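Local coordinates for lipid binding protein (Grifola frondosa, PDB 5H0Q) that probably binds membrane domains that contain both sphingomyelin and cholesterol, a specificity that lets it serve as a probe of such domains, at residues E22-Q26 against A27-K31; D168-G172 against Q173-S177. All blocks are in the same frame, centred on the assembly; numbering follows the deposited sequence.

Both contacts are local, each made where a loop and a regular element meet, and together they illustrate how side chains pin the chain where a loop gives way to a helix or a strand. Interaction 1 (22-26 with 27-31) starts helix 26-35 with a capping box; interaction 2 (168-172 with 173-177) leads from helix 160-169 into strand 174-179 and includes a histidine edge, a weak side-chain bond and a bridging water. Their centres lie 31 Å apart and their nearest atoms about 13 Å, so the two do not touch. Interaction 1 is the more peripheral, 22 Å from the centre of the chain against 14 Å for interaction 2.

Interaction 1: residues E22-Q26 against A27-K31; sequences EVITQ and ADMAK
Thr-25 and Asp-28 form a capping box at the start of helix 26-35, with Ile-24 and Met-29 in apolar contact beside it. The CG2 branch of Ile-24 approaches CG of Met-29 at 4.0 Å, the two side chains crossing at about a right angle, and Leu-12 of helix 9-13 packs against both. Thr-25 is the N-cap and bonds with Asp-28 in both directions. Its OG1, set between the backbone N and the carbonyl carbon (chi1 67°), accepts from Asp-28 N at 2.9 Å. In return Thr-25 N donates to Asp-28 OD2 at 2.9 Å, almost perfectly straight at 179° but from above the carboxylate plane. The same OD2 takes a salt bridge from Lys-21, so one oxygen serves two donors, which probably favours the charged carboxylate. Thr-25 O accepts from Met-29 N at 3.1 Å, while Met-29, bent at chi3, brings its CE to 3.7 Å from that carbonyl oxygen. Gln-26 continues the helical pattern through its O, bonded to Ala-30 N, and its side chain reaches Thr-123 and Arg-202. A water lies 2.7 Å from Thr-25 OG1 and donates a weak bond, 3.4 Å long, to Asp-28 OD1.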
loop_
_atom_site.group_PDB
_atom_site.type_symbol
_atom_site.label_atom_id
_atom_site.label_comp_id
_atom_site.label_asym_id
_atom_site.label_seq_id
_atom_site.Cartn_x
_atom_site.Cartn_y
_atom_site.Cartn_z
ATOM N N GLU A 22 -17.878 -18.846 18.883
ATOM C CA GLU A 22 -18.131 -19.997 18.028
ATOM C C GLU A 22 -17.473 -19.819 16.669
ATOM O O GLU A 22 -16.768 -20.715 16.193
ATOM C CB GLU A 22 -19.637 -20.225 17.883
ATOM C CG GLU A 22 -20.316 -20.552 19.203
ATOM C CD GLU A 22 -21.820 -20.461 19.130
ATOM O OE1 GLU A 22 -22.393 -20.866 18.097
ATOM O OE2 GLU A 22 -22.428 -19.979 20.107
ATOM N N VAL A 23 -17.652 -18.652 16.049
ATOM C CA VAL A 23 -17.057 -18.347 14.749
ATOM C C VAL A 23 -16.333 -17.014 14.820
ATOM O O VAL A 23 -16.963 -15.971 15.031
ATOM C CB VAL A 23 -18.110 -18.312 13.628
ATOM C CG1 VAL A 23 -17.461 -17.939 12.311
ATOM C CG2 VAL A 23 -18.795 -19.631 13.530
ATOM N N ILE A 24 -15.030 -17.040 14.569
ATOM C CA ILE A 24 -14.220 -15.831 14.487
ATOM C C ILE A 24 -14.262 -15.364 13.043
ATOM O O ILE A 24 -13.886 -16.106 12.128
ATOM C CB ILE A 24 -12.783 -16.098 14.965
ATOM C CG1 ILE A 24 -12.827 -16.370 16.476
ATOM C CG2 ILE A 24 -11.849 -14.928 14.623
ATOM C CD1 ILE A 24 -11.550 -16.864 17.023
ATOM N N THR A 25 -14.748 -14.150 12.834
ATOM C CA THR A 25 -15.050 -13.679 11.501
ATOM C C THR A 25 -13.868 -12.935 10.900
ATOM O O THR A 25 -12.903 -12.563 11.579
ATOM C CB THR A 25 -16.270 -12.762 11.515
ATOM O OG1 THR A 25 -15.942 -11.564 12.230
ATOM C CG2 THR A 25 -17.458 -13.434 12.187
ATOM N N GLN A 26 -13.993 -12.639 9.617
ATOM C CA GLN A 26 -13.025 -11.773 8.966
ATOM C C GLN A 26 -13.068 -10.377 9.552
ATOM O O GLN A 26 -12.019 -9.725 9.710
ATOM C CB GLN A 26 -13.268 -11.714 7.458
ATOM C CG GLN A 26 -12.533 -12.759 6.648
ATOM C CD GLN A 26 -12.173 -12.244 5.273
ATOM O OE1 GLN A 26 -13.009 -12.218 4.376
ATOM N NE2 GLN A 26 -10.927 -11.807 5.108
ATOM N N ALA A 27 -14.263 -9.916 9.938
ATOM C CA ALA A 27 -14.380 -8.621 10.589
ATOM C C ALA A 27 -13.633 -8.607 11.913
ATOM O O ALA A 27 -13.001 -7.609 12.253
ATOM C CB ALA A 27 -15.841 -8.262 10.821
ATOM N N ASP A 28 -13.702 -9.705 12.673
ATOM C CA ASP A 28 -12.969 -9.793 13.942
ATOM C C ASP A 28 -11.466 -9.698 13.702
ATOM O O ASP A 28 -10.744 -8.967 14.399
ATOM C CB ASP A 28 -13.290 -11.115 14.649
ATOM C CG ASP A 28 -14.740 -11.240 15.083
ATOM O OD1 ASP A 28 -15.408 -10.215 15.366
ATOM O OD2 ASP A 28 -15.239 -12.407 15.155
ATOM N N MET A 29 -10.960 -10.445 12.719
ATOM C CA MET A 29 -9.519 -10.436 12.501
ATOM C C MET A 29 -9.055 -9.090 11.969
ATOM O O MET A 29 -7.957 -8.625 12.306
ATOM C CB MET A 29 -9.140 -11.568 11.550
ATOM C CG MET A 29 -9.485 -12.916 12.126
ATOM S SD MET A 29 -8.935 -14.272 11.085
ATOM C CE MET A 29 -10.106 -14.197 9.786
ATOM N N ALA A 30 -9.891 -8.434 11.170
ATOM C CA ALA A 30 -9.561 -7.111 10.659
ATOM C C ALA A 30 -9.528 -6.086 11.782
ATOM O O ALA A 30 -8.644 -5.214 11.822
ATOM C CB ALA A 30 -10.574 -6.723 9.581
ATOM N N LYS A 31 -10.467 -6.189 12.726
ATOM C CA LYS A 31 -10.506 -5.247 13.840
ATOM C C LYS A 31 -9.241 -5.352 14.672
ATOM O O LYS A 31 -8.635 -4.340 15.028
ATOM C CB LYS A 31 -11.730 -5.510 14.710
ATOM C CG LYS A 31 -11.801 -4.631 15.962
ATOM C CD LYS A 31 -13.021 -4.964 16.803
ATOM C CE LYS A 31 -12.966 -4.265 18.155
ATOM N NZ LYS A 31 -14.150 -4.569 19.005
HETATM O O HOH W 1 -18.018 -10.132 13.149
#

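Interaction 2: residues D168-G172 against Q173-S177; sequences DTHNG and QNSDS
A chi1 of -159° puts CG of His-170 across from the backbone N and beside the carbonyl carbon, which places ring atom CE1 3.6 Å from Asn-174 O. Three residues on from the histidine, Gln-173 has CG beside its backbone N and bends at chi2 (63°), which folds the amide back over Gly-172 and leaves NE2 3.4 Å from Gly-172 C. These two side chains mark a loop-to-strand connection, an example of a chain passing from a helix into a sheet through a linker whose polar side chains bond to their own backbone, to a water and to neighbouring residues.

The histidine works through its edge: the carbonyl oxygens of Gly-172 and Asn-174 both lie near the plane of the ring. His-170 ND1 donates to Gly-172 O at 3.0 Å, a weak bond since the angle at the hydrogen is just 124°. The stronger partner of ND1 is Gln-143 OE1. That amide oxygen accepts from Gly-172 N as well, so Gln-143 ties both ends of the short His-170 to Gly-172 bend. NE2, farther round the ring, approaches CB of Ser-175 at 4.3 Å.

A water bridges Asn-171 and Gln-173. It donates to Asn-171 OD1 at 2.8 Å and accepts from Gln-173 NE2 at 3.1 Å, and the same amide nitrogen donates to Ser-142 O, which helps fix the rotation of the glutamine.

Beyond the turn, strand 174-179 runs antiparallel to strand 182-188, with backbone bonds from Ser-175 to Gly-186. Strand 143-150 of the five-stranded antiparallel sheet packs alongside: Leu-145 touches both His-170 and Ser-175, and Ser-175 OG bonds to Val-146 N, while helix 160-169 leads into the linker from the other end.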
loop_
_atom_site.group_PDB
_atom_site.type_symbol
_atom_site.label_atom_id
_atom_site.label_comp_id
_atom_site.label_asym_id
_atom_site.label_seq_id
_atom_site.Cartn_x
_atom_site.Cartn_y
_atom_site.Cartn_z
ATOM N N ASP A 168 -1.958 11.987 -12.414
ATOM C CA ASP A 168 -1.397 13.290 -12.761
ATOM C C ASP A 168 -2.337 14.425 -12.406
ATOM O O ASP A 168 -1.876 15.534 -12.093
ATOM C CB ASP A 168 -1.067 13.359 -14.253
ATOM C CG ASP A 168 0.143 12.529 -14.621
ATOM O OD1 ASP A 168 0.411 12.374 -15.831
ATOM O OD2 ASP A 168 0.821 12.031 -13.698
ATOM N N THR A 169 -3.648 14.181 -12.461
ATOM C CA THR A 169 -4.623 15.224 -12.206
ATOM C C THR A 169 -5.191 15.163 -10.801
ATOM O O THR A 169 -6.049 15.976 -10.458
ATOM C CB THR A 169 -5.753 15.155 -13.239
ATOM O OG1 THR A 169 -6.480 13.925 -13.117
ATOM C CG2 THR A 169 -5.188 15.279 -14.651
ATOM N N HIS A 170 -4.726 14.235 -9.979
ATOM C CA HIS A 170 -5.154 14.170 -8.591
ATOM C C HIS A 170 -4.797 15.478 -7.890
ATOM O O HIS A 170 -3.855 16.188 -8.274
ATOM C CB HIS A 170 -4.485 12.968 -7.903
ATOM C CG HIS A 170 -5.188 12.486 -6.675
ATOM N ND1 HIS A 170 -4.757 12.782 -5.400
ATOM C CD2 HIS A 170 -6.284 11.707 -6.530
ATOM C CE1 HIS A 170 -5.563 12.213 -4.521
ATOM N NE2 HIS A 170 -6.495 11.548 -5.181
ATOM N N ASN A 171 -5.556 15.806 -6.841
ATOM C CA ASN A 171 -5.329 17.035 -6.087
ATOM C C ASN A 171 -5.508 16.741 -4.599
ATOM O O ASN A 171 -6.405 17.259 -3.939
ATOM C CB ASN A 171 -6.259 18.160 -6.538
ATOM C CG ASN A 171 -6.001 19.464 -5.790
ATOM O OD1 ASN A 171 -4.887 19.721 -5.322
ATOM N ND2 ASN A 171 -7.037 20.286 -5.663
ATOM N N GLY A 172 -4.639 15.888 -4.062
ATOM C CA GLY A 172 -4.689 15.578 -2.649
ATOM C C GLY A 172 -3.588 14.634 -2.213
ATOM O O GLY A 172 -3.197 13.741 -2.968
ATOM N N GLN A 173 -3.098 14.817 -0.992
ATOM C CA GLN A 173 -2.084 13.939 -0.420
ATOM C C GLN A 173 -2.707 12.854 0.449
ATOM O O GLN A 173 -1.988 12.154 1.160
ATOM C CB GLN A 173 -1.074 14.771 0.376
ATOM C CG GLN A 173 -0.223 15.707 -0.501
ATOM C CD GLN A 173 -1.032 16.758 -1.232
ATOM O OE1 GLN A 173 -1.688 17.584 -0.609
ATOM N NE2 GLN A 173 -0.969 16.750 -2.558
ATOM N N ASN A 174 -4.031 12.691 0.379
ATOM C CA ASN A 174 -4.747 11.576 0.974
ATOM C C ASN A 174 -5.701 11.042 -0.087
ATOM O O ASN A 174 -6.104 11.761 -1.006
ATOM C CB ASN A 174 -5.546 11.990 2.232
ATOM C CG ASN A 174 -4.652 12.354 3.410
ATOM O OD1 ASN A 174 -4.099 11.483 4.076
ATOM N ND2 ASN A 174 -4.541 13.647 3.692
ATOM N N SER A 175 -6.063 9.772 0.048
ATOM C CA SER A 175 -7.012 9.154 -0.866
ATOM C C SER A 175 -7.744 8.070 -0.099
ATOM O O SER A 175 -7.136 7.379 0.718
ATOM C CB SER A 175 -6.309 8.565 -2.099
ATOM O OG SER A 175 -7.237 7.902 -2.958
ATOM N N ASP A 176 -9.047 7.927 -0.365
ATOM C CA ASP A 176 -9.870 6.934 0.316
ATOM C C ASP A 176 -10.807 6.273 -0.687
ATOM O O ASP A 176 -11.313 6.921 -1.604
ATOM C CB ASP A 176 -10.689 7.563 1.461
ATOM C CG ASP A 176 -9.827 8.007 2.618
ATOM O OD1 ASP A 176 -9.471 7.157 3.459
ATOM O OD2 ASP A 176 -9.506 9.209 2.689
ATOM N N SER A 177 -11.013 4.978 -0.516
ATOM C CA SER A 177 -11.881 4.213 -1.416
ATOM C C SER A 177 -12.530 3.083 -0.635
ATOM O O SER A 177 -11.944 2.546 0.301
ATOM C CB SER A 177 -11.069 3.648 -2.597
ATOM O OG SER A 177 -11.872 2.932 -3.523
HETATM O O HOH W 2 -2.355 18.726 -4.541
#